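Side-chain contacts in hypothetical protein Ta0583 (Thermoplasma acidophilum, PDB 2FSJ), which polymerizes into bundles of helical actin-like filaments when supplied with nucleoside triphosphate, ATP serving best: residues S126-G131 against L135-A140; R165-P170 against R339-R344; A232-I237 against F243-D248. All coordinates share one frame; numbering follows the deposited sequence.

Contact 1 of 3, residues S126-G131 against L135-A140; sequences SGTPLG and LEVKAA
Two first torsions bring T128 and E136 together. In T128, OG1 swings anti to the backbone N (chi1 -174°), which leaves CG2 between the N and the carbonyl carbon, and both branches of the fork then meet the glutamate. In E136, CG lies anti to the carbonyl carbon, and a bend at chi2 (-66°) turns the carboxylate off the line of approach. The two side chains cross at about a right angle, and the branch ends of T128 meet the aliphatic base, CB and CG, of E136. T128 OG1 lies 3.6 Å from E136 CB and 3.8 Å from E136 CG, while T128 CG2 is 3.8 Å from the same E136 CB. The next helix residue, V137, adds a looser methyl contact, T128 CG2 to V137 CG2 at 4.3 Å.

This is a compact example of a strand passing through a short turn into a helix that folds back on the sheet, here strand 120-128 and helix 133-144 in the N-terminal half of this actin homolog. M168 of the adjoining strand 158-170 touches both T128 and V137, filling in beside the methyl pair.

The polar ends look elsewhere. T128 OG1 is hydrogen-bonded to the carbonyl of G93, so the hydroxyl resting against the aliphatic base of the glutamate is buried yet satisfied. The T128 side chain lies about 11 Å from that of the ATP-binding Y30. The E136 carboxylate reaches R94 through a salt bridge from OE2. The loop carrying G93 and R94 thus grips strand and helix through consecutive residues.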
loop_
_atom_site.group_PDB
_atom_site.type_symbol
_atom_site.label_atom_id
_atom_site.label_comp_id
_atom_site.label_asym_id
_atom_site.label_seq_id
_atom_site.Cartn_x
_atom_site.Cartn_y
_atom_site.Cartn_z
ATOM N N SER A 126 12.411 0.171 -1.613
ATOM C CA SER A 126 11.131 0.379 -0.924
ATOM C C SER A 126 10.852 1.883 -0.762
ATOM O O SER A 126 11.475 2.750 -1.385
ATOM C CB SER A 126 11.090 -0.365 0.410
ATOM O OG SER A 126 9.744 -0.503 0.900
ATOM N N GLY A 127 9.872 2.197 0.045
ATOM C CA GLY A 127 9.478 3.576 0.229
ATOM C C GLY A 127 8.603 3.753 1.439
ATOM O O GLY A 127 8.209 2.778 2.110
ATOM N N THR A 128 8.322 5.021 1.733
ATOM C CA THR A 128 7.572 5.387 2.928
ATOM C C THR A 128 7.029 6.834 2.707
ATOM O O THR A 128 7.617 7.616 1.922
ATOM C CB THR A 128 8.444 5.204 4.219
ATOM O OG1 THR A 128 7.679 5.431 5.429
ATOM C CG2 THR A 128 9.586 6.217 4.286
ATOM N N PRO A 129 5.929 7.183 3.359
ATOM C CA PRO A 129 5.360 8.549 3.203
ATOM C C PRO A 129 6.360 9.666 3.414
ATOM O O PRO A 129 7.202 9.629 4.323
ATOM C CB PRO A 129 4.240 8.568 4.262
ATOM C CG PRO A 129 3.813 7.102 4.302
ATOM C CD PRO A 129 5.052 6.334 4.202
ATOM N N LEU A 130 6.223 10.732 2.636
ATOM C CA LEU A 130 7.175 11.812 2.673
ATOM C C LEU A 130 7.297 12.528 4.031
ATOM O O LEU A 130 8.390 12.897 4.408
ATOM C CB LEU A 130 6.807 12.850 1.601
ATOM C CG LEU A 130 7.746 14.060 1.496
ATOM C CD1 LEU A 130 9.146 13.648 1.101
ATOM C CD2 LEU A 130 7.116 15.081 0.551
ATOM N N GLY A 131 6.167 12.736 4.723
ATOM C CA GLY A 131 6.105 13.533 5.948
ATOM C C GLY A 131 7.078 13.125 7.048
ATOM O O GLY A 131 7.624 13.988 7.772
ATOM N N LEU A 135 13.073 10.090 9.110
ATOM C CA LEU A 135 12.934 9.248 10.310
ATOM C C LEU A 135 12.727 7.757 10.002
ATOM O O LEU A 135 13.417 6.900 10.554
ATOM C CB LEU A 135 11.751 9.694 11.217
ATOM C CG LEU A 135 11.887 10.874 12.202
ATOM C CD1 LEU A 135 10.526 11.170 12.841
ATOM C CD2 LEU A 135 12.934 10.610 13.304
ATOM N N GLU A 136 11.736 7.458 9.166
ATOM C CA GLU A 136 11.416 6.066 8.819
ATOM C C GLU A 136 12.538 5.449 7.984
ATOM O O GLU A 136 12.769 4.252 8.095
ATOM C CB GLU A 136 10.090 5.967 8.066
ATOM C CG GLU A 136 8.881 6.266 8.886
ATOM C CD GLU A 136 8.633 5.253 9.986
ATOM O OE1 GLU A 136 9.065 4.104 9.856
ATOM O OE2 GLU A 136 8.011 5.632 10.972
ATOM N N VAL A 137 13.205 6.214 7.132
ATOM C CA VAL A 137 14.336 5.661 6.356
ATOM C C VAL A 137 15.474 5.258 7.314
ATOM O O VAL A 137 15.981 4.131 7.231
ATOM C CB VAL A 137 14.856 6.597 5.245
ATOM C CG1 VAL A 137 16.174 6.089 4.674
ATOM C CG2 VAL A 137 13.854 6.738 4.105
ATOM N N LYS A 138 15.834 6.145 8.245
ATOM C CA LYS A 138 16.867 5.860 9.231
ATOM C C LYS A 138 16.502 4.594 10.039
ATOM O O LYS A 138 17.326 3.656 10.127
ATOM C CB LYS A 138 17.066 7.064 10.161
ATOM C CG LYS A 138 18.066 6.816 11.302
ATOM C CD LYS A 138 18.222 8.014 12.221
ATOM C CE LYS A 138 19.413 7.833 13.217
ATOM N NZ LYS A 138 19.066 6.944 14.309
ATOM N N ALA A 139 15.279 4.535 10.559
ATOM C CA ALA A 139 14.809 3.377 11.341
ATOM C C ALA A 139 14.865 2.062 10.546
ATOM O O ALA A 139 15.236 1.021 11.099
ATOM C CB ALA A 139 13.412 3.594 11.894
ATOM N N ALA A 140 14.463 2.134 9.270
ATOM C CA ALA A 140 14.391 0.965 8.383
ATOM C C ALA A 140 15.785 0.421 8.104
ATOM O O ALA A 140 16.044 -0.803 8.172
ATOM C CB ALA A 140 13.713 1.305 7.099
#

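Contact 2 of 3, residues R165-P170 against R339-R344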
loop_
_atom_site.group_PDB
_atom_site.type_symbol
_atom_site.label_atom_id
_atom_site.label_comp_id
_atom_site.label_asym_id
_atom_site.label_seq_id
_atom_site.Cartn_x
_atom_site.Cartn_y
_atom_site.Cartn_z
ATOM N N ARG A 165 21.590 -3.775 1.170
ATOM C CA ARG A 165 21.295 -2.359 0.941
ATOM C C ARG A 165 19.822 -2.171 0.806
ATOM O O ARG A 165 19.158 -3.007 0.226
ATOM C CB ARG A 165 21.969 -1.857 -0.326
ATOM C CG ARG A 165 21.882 -0.371 -0.526
ATOM C CD ARG A 165 22.978 0.277 -1.404
ATOM N NE ARG A 165 23.732 -0.691 -2.197
ATOM C CZ ARG A 165 23.574 -0.915 -3.499
ATOM N NH1 ARG A 165 22.673 -0.237 -4.207
ATOM N NH2 ARG A 165 24.327 -1.835 -4.106
ATOM N N LEU A 166 19.338 -1.076 1.389
ATOM C CA LEU A 166 17.968 -0.657 1.277
ATOM C C LEU A 166 17.965 0.701 0.591
ATOM O O LEU A 166 18.561 1.663 1.119
ATOM C CB LEU A 166 17.383 -0.583 2.685
ATOM C CG LEU A 166 15.926 -0.255 2.864
ATOM C CD1 LEU A 166 15.023 -1.293 2.183
ATOM C CD2 LEU A 166 15.610 -0.116 4.356
ATOM N N ILE A 167 17.306 0.793 -0.566
ATOM C CA ILE A 167 17.136 2.029 -1.294
ATOM C C ILE A 167 15.664 2.458 -1.096
ATOM O O ILE A 167 14.762 1.644 -1.227
ATOM C CB ILE A 167 17.462 1.834 -2.773
ATOM C CG1 ILE A 167 18.960 1.436 -2.965
ATOM C CG2 ILE A 167 17.096 3.089 -3.625
ATOM C CD1 ILE A 167 19.939 2.447 -2.422
ATOM N N MET A 168 15.461 3.729 -0.796
ATOM C CA MET A 168 14.156 4.251 -0.408
ATOM C C MET A 168 13.776 5.469 -1.217
ATOM O O MET A 168 14.607 6.348 -1.425
ATOM C CB MET A 168 14.181 4.632 1.068
ATOM C CG MET A 168 14.421 3.462 1.996
ATOM S SD MET A 168 13.038 2.341 2.079
ATOM C CE MET A 168 11.796 3.264 3.130
ATOM N N ARG A 169 12.503 5.563 -1.597
ATOM C CA ARG A 169 11.968 6.777 -2.220
ATOM C C ARG A 169 10.673 7.142 -1.528
ATOM O O ARG A 169 10.036 6.230 -1.029
ATOM C CB ARG A 169 11.663 6.525 -3.674
ATOM C CG ARG A 169 12.877 6.450 -4.564
ATOM C CD ARG A 169 13.682 7.745 -4.655
ATOM N NE ARG A 169 14.830 7.543 -5.528
ATOM C CZ ARG A 169 16.021 7.088 -5.138
ATOM N NH1 ARG A 169 16.286 6.800 -3.853
ATOM N NH2 ARG A 169 16.980 6.949 -6.048
ATOM N N PRO A 170 10.273 8.425 -1.507
ATOM C CA PRO A 170 8.988 8.820 -0.920
ATOM C C PRO A 170 7.827 8.150 -1.606
ATOM O O PRO A 170 7.833 8.003 -2.831
ATOM C CB PRO A 170 8.961 10.345 -1.124
ATOM C CG PRO A 170 10.385 10.725 -1.108
ATOM C CD PRO A 170 11.005 9.618 -1.946
ATOM N N ARG A 339 11.494 -0.372 -7.159
ATOM C CA ARG A 339 12.370 -1.395 -7.659
ATOM C C ARG A 339 13.270 -0.746 -8.696
ATOM O O ARG A 339 14.477 -0.956 -8.658
ATOM C CB ARG A 339 11.603 -2.570 -8.282
ATOM C CG ARG A 339 12.542 -3.755 -8.518
ATOM C CD ARG A 339 12.174 -4.667 -9.678
ATOM N NE ARG A 339 13.218 -5.681 -9.908
ATOM C CZ ARG A 339 14.230 -5.592 -10.782
ATOM N NH1 ARG A 339 14.390 -4.538 -11.577
ATOM N NH2 ARG A 339 15.090 -6.592 -10.864
ATOM N N ASP A 340 12.671 0.037 -9.593
ATOM C CA ASP A 340 13.415 0.798 -10.618
ATOM C C ASP A 340 14.532 1.636 -9.984
ATOM O O ASP A 340 15.696 1.626 -10.452
ATOM C CB ASP A 340 12.480 1.727 -11.433
ATOM C CG ASP A 340 11.593 0.988 -12.458
ATOM O OD1 ASP A 340 11.713 -0.256 -12.633
ATOM O OD2 ASP A 340 10.697 1.589 -13.135
ATOM N N ALA A 341 14.202 2.367 -8.915
ATOM C CA ALA A 341 15.208 3.160 -8.217
ATOM C C ALA A 341 16.334 2.320 -7.621
ATOM O O ALA A 341 17.497 2.731 -7.687
ATOM C CB ALA A 341 14.581 4.060 -7.124
ATOM N N ALA A 342 16.048 1.161 -7.047
ATOM C CA ALA A 342 17.122 0.320 -6.518
ATOM C C ALA A 342 18.025 -0.202 -7.669
ATOM O O ALA A 342 19.247 -0.153 -7.564
ATOM C CB ALA A 342 16.590 -0.814 -5.692
ATOM N N GLU A 343 17.408 -0.687 -8.743
ATOM C CA GLU A 343 18.133 -1.165 -9.909
ATOM C C GLU A 343 19.135 -0.108 -10.419
ATOM O O GLU A 343 20.340 -0.403 -10.645
ATOM C CB GLU A 343 17.146 -1.548 -11.009
ATOM N N ARG A 344 18.647 1.123 -10.577
ATOM C CA ARG A 344 19.465 2.236 -11.018
ATOM C C ARG A 344 20.483 2.695 -9.962
ATOM O O ARG A 344 21.112 3.740 -10.146
ATOM C CB ARG A 344 18.574 3.403 -11.462
#
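R169 and A341 show how a long charged side chain can lie over a small methyl group. From CB, which points toward the helix, the chain leaves with CG anti to the carbonyl carbon, and CG already lies 3.9 Å from A341 CB. A bend at chi2 (-64°) then folds the chain so that CD leads the flat end round the methyl. There NE comes to 3.8 Å from A341 CB, and CZ and NH2 follow close behind. The methyl sits under one face of the guanidinium, displaced toward its rim, so this is van der Waals contact with a flat face. At the tip, NH1 turns back to its own strand and donates to M168 O (3.0 Å, N-H...O angle 152°). The carbonyl oxygen lies nearly in the guanidinium plane, whereas the donor stands well above the plane of the carbonyl. This bond is likely to limit rotation of the group. Were the arginine cut back to an alanine, A341 CB would probably lose its flat cover and the M168 carbonyl this side-chain donor.

I167, two residues earlier on the same strand, supplies the apolar half. Its CB packs 4.0 Å from A342 CB, and its CG2 reaches A342 CA at 4.0 Å.

The axes of strand segment 165-170 and helix segment 339-343 approach to 8.0 Å, with 130° between their N-to-C directions. Helix 333-343, close to the C-terminus, thereby returns to the N-terminal sheet, as in other members of the actin family. A342 also touches V23 of strand 22-28, while L166 and M168 point away from this helix and touch helix 133-144, leaving strand 158-170 sandwiched between the two helices.

Contact 3 of 3, residues A232-I237 against F243-D248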
loop_
_atom_site.group_PDB
_atom_site.type_symbol
_atom_site.label_atom_id
_atom_site.label_comp_id
_atom_site.label_asym_id
_atom_site.label_seq_id
_atom_site.Cartn_x
_atom_site.Cartn_y
_atom_site.Cartn_z
ATOM N N ALA A 232 -18.856 4.122 7.821
ATOM C CA ALA A 232 -20.139 4.806 7.593
ATOM C C ALA A 232 -21.227 3.827 7.073
ATOM O O ALA A 232 -22.357 3.868 7.510
ATOM C CB ALA A 232 -19.983 6.005 6.650
ATOM N N LEU A 233 -20.861 2.910 6.179
ATOM C CA LEU A 233 -21.811 1.936 5.664
ATOM C C LEU A 233 -22.205 0.926 6.753
ATOM O O LEU A 233 -23.370 0.522 6.862
ATOM C CB LEU A 233 -21.237 1.226 4.421
ATOM C CG LEU A 233 -22.116 0.126 3.761
ATOM C CD1 LEU A 233 -23.508 0.608 3.489
ATOM C CD2 LEU A 233 -21.521 -0.424 2.478
ATOM N N SER A 234 -21.252 0.529 7.581
ATOM C CA SER A 234 -21.554 -0.333 8.705
ATOM C C SER A 234 -22.540 0.289 9.699
ATOM O O SER A 234 -23.471 -0.405 10.159
ATOM C CB SER A 234 -20.277 -0.694 9.435
ATOM O OG SER A 234 -20.562 -1.571 10.517
ATOM N N ARG A 235 -22.303 1.552 10.066
ATOM C CA ARG A 235 -23.196 2.278 10.940
ATOM C C ARG A 235 -24.607 2.380 10.370
ATOM O O ARG A 235 -25.611 2.219 11.131
ATOM C CB ARG A 235 -22.660 3.691 11.263
ATOM C CG ARG A 235 -21.420 3.693 12.183
ATOM C CD ARG A 235 -21.074 5.095 12.733
ATOM N NE ARG A 235 -20.831 6.036 11.650
ATOM C CZ ARG A 235 -19.652 6.142 11.022
ATOM N NH1 ARG A 235 -18.629 5.412 11.402
ATOM N NH2 ARG A 235 -19.504 6.974 10.005
ATOM N N LYS A 236 -24.691 2.627 9.062
ATOM C CA LYS A 236 -25.974 2.770 8.376
ATOM C C LYS A 236 -26.754 1.443 8.389
ATOM O O LYS A 236 -27.969 1.420 8.685
ATOM C CB LYS A 236 -25.792 3.333 6.946
ATOM C CG LYS A 236 -27.113 3.387 6.121
ATOM C CD LYS A 236 -26.962 4.049 4.789
ATOM C CE LYS A 236 -28.262 3.994 3.963
ATOM N NZ LYS A 236 -29.340 4.773 4.609
ATOM N N ILE A 237 -26.051 0.339 8.141
ATOM C CA ILE A 237 -26.652 -0.998 8.187
ATOM C C ILE A 237 -27.168 -1.319 9.616
ATOM O O ILE A 237 -28.317 -1.793 9.818
ATOM C CB ILE A 237 -25.655 -2.089 7.662
ATOM C CG1 ILE A 237 -25.381 -1.868 6.147
ATOM C CG2 ILE A 237 -26.241 -3.490 7.961
ATOM C CD1 ILE A 237 -24.373 -2.792 5.513
ATOM N N PHE A 243 -27.955 -5.204 12.565
ATOM C CA PHE A 243 -26.821 -6.108 12.368
ATOM C C PHE A 243 -25.514 -5.329 12.441
ATOM O O PHE A 243 -25.408 -4.255 11.868
ATOM C CB PHE A 243 -26.826 -6.782 10.988
ATOM C CG PHE A 243 -28.017 -7.671 10.729
ATOM C CD1 PHE A 243 -28.468 -8.561 11.684
ATOM C CD2 PHE A 243 -28.673 -7.614 9.503
ATOM C CE1 PHE A 243 -29.573 -9.367 11.434
ATOM C CE2 PHE A 243 -29.775 -8.443 9.252
ATOM C CZ PHE A 243 -30.219 -9.300 10.219
ATOM N N VAL A 244 -24.538 -5.964 13.082
ATOM C CA VAL A 244 -23.138 -5.552 13.136
ATOM C C VAL A 244 -22.316 -6.384 12.130
ATOM O O VAL A 244 -21.827 -7.470 12.469
ATOM C CB VAL A 244 -22.590 -5.814 14.551
ATOM C CG1 VAL A 244 -21.169 -5.219 14.720
ATOM C CG2 VAL A 244 -23.565 -5.250 15.604
ATOM N N VAL A 245 -22.153 -5.869 10.909
ATOM C CA VAL A 245 -21.513 -6.649 9.830
ATOM C C VAL A 245 -19.981 -6.644 10.019
ATOM O O VAL A 245 -19.408 -5.629 10.410
ATOM C CB VAL A 245 -21.918 -6.148 8.408
ATOM C CG1 VAL A 245 -23.466 -6.150 8.221
ATOM C CG2 VAL A 245 -21.352 -4.782 8.134
ATOM N N PRO A 246 -19.298 -7.758 9.799
ATOM C CA PRO A 246 -17.829 -7.727 9.874
ATOM C C PRO A 246 -17.213 -6.766 8.853
ATOM O O PRO A 246 -17.770 -6.546 7.798
ATOM C CB PRO A 246 -17.421 -9.182 9.578
ATOM C CG PRO A 246 -18.646 -10.016 9.909
ATOM C CD PRO A 246 -19.811 -9.105 9.532
ATOM N N PHE A 247 -16.048 -6.227 9.175
ATOM C CA PHE A 247 -15.373 -5.212 8.360
ATOM C C PHE A 247 -15.140 -5.668 6.931
ATOM O O PHE A 247 -15.472 -4.928 6.007
ATOM C CB PHE A 247 -14.060 -4.799 9.033
ATOM C CG PHE A 247 -13.238 -3.818 8.234
ATOM C CD1 PHE A 247 -13.307 -2.473 8.500
ATOM C CD2 PHE A 247 -12.399 -4.257 7.220
ATOM C CE1 PHE A 247 -12.546 -1.558 7.752
ATOM C CE2 PHE A 247 -11.643 -3.349 6.478
ATOM C CZ PHE A 247 -11.712 -2.001 6.760
ATOM N N ASP A 248 -14.609 -6.882 6.744
ATOM C CA ASP A 248 -14.297 -7.399 5.389
ATOM C C ASP A 248 -15.583 -7.526 4.568
ATOM O O ASP A 248 -15.583 -7.256 3.368
ATOM C CB ASP A 248 -13.548 -8.743 5.433
ATOM C CG ASP A 248 -12.114 -8.599 5.917
ATOM O OD1 ASP A 248 -11.497 -7.568 5.566
ATOM O OD2 ASP A 248 -11.526 -9.435 6.658
HETATM O O HOH W 1 -23.457 -3.237 10.450
#
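Van der Waals contact between the segments centres on I237 and V245, whose side chains cross at about a right angle. With chi1 at -66°, the CG2 methyl of I237 stands anti to the backbone N and meets V245 CG1 at 3.9 Å. The same methyl lies 4.1 Å from the backbone oxygen of F243, so one branch of the isoleucine touches the loop at two places. The other branch of the valine is used as well: the V245 CG2 methyl lies against a hydroxyl, S234 OG, at 4.1 Å, one turn earlier on the helix. I237 and V245 are both buried, with V265 and F260 of the nearby two-stranded hairpin packing against them respectively.

The setting is a helix that ends in a short extended loop leading to a second helix: helix 226-241 gives way to F243-V245, and P246 takes the N-cap position of helix 247-253. These helices belong to the C-terminal, MreB-like half of the actin-type fold. The ATP-binding Q251 lies on the second of them, its side chain about 9 Å from that of V245.

Polar contact is carried by water 1, lodged between the two backbones. It donates to S234 O at 2.8 Å and to F243 O at 2.6 Å, and it accepts from V245 N at 3.0 Å. Three bonds thus hold the molecule, tying a helix carbonyl to both a donor and an acceptor of the loop. At the turn itself, T241 OG1 is hydrogen-bonded to both I237 O and F243 N, joining helix end to loop start by a second polar route.

Overall arrangement
Contacts 1 and 2 are neighbours in the N-terminal half, their centres about 12 Å apart. Both rest on the mixed N-terminal sheet, in which strands 120-128 and 158-170 run side by side, and they meet through S126 N and I167 O, 2.8 Å apart in a probable hydrogen bond. Contact 3 lies across the chain's centre, about 34 Å from contact 1 and about 40 Å from contact 2, centre to centre. Along the chain, contact 1 closes before contact 2 opens, and contact 3 is nested inside the loop that contact 2 closes. The C-terminal part is therefore an excursion between the two segments of contact 2, as befits a two-part actin fold.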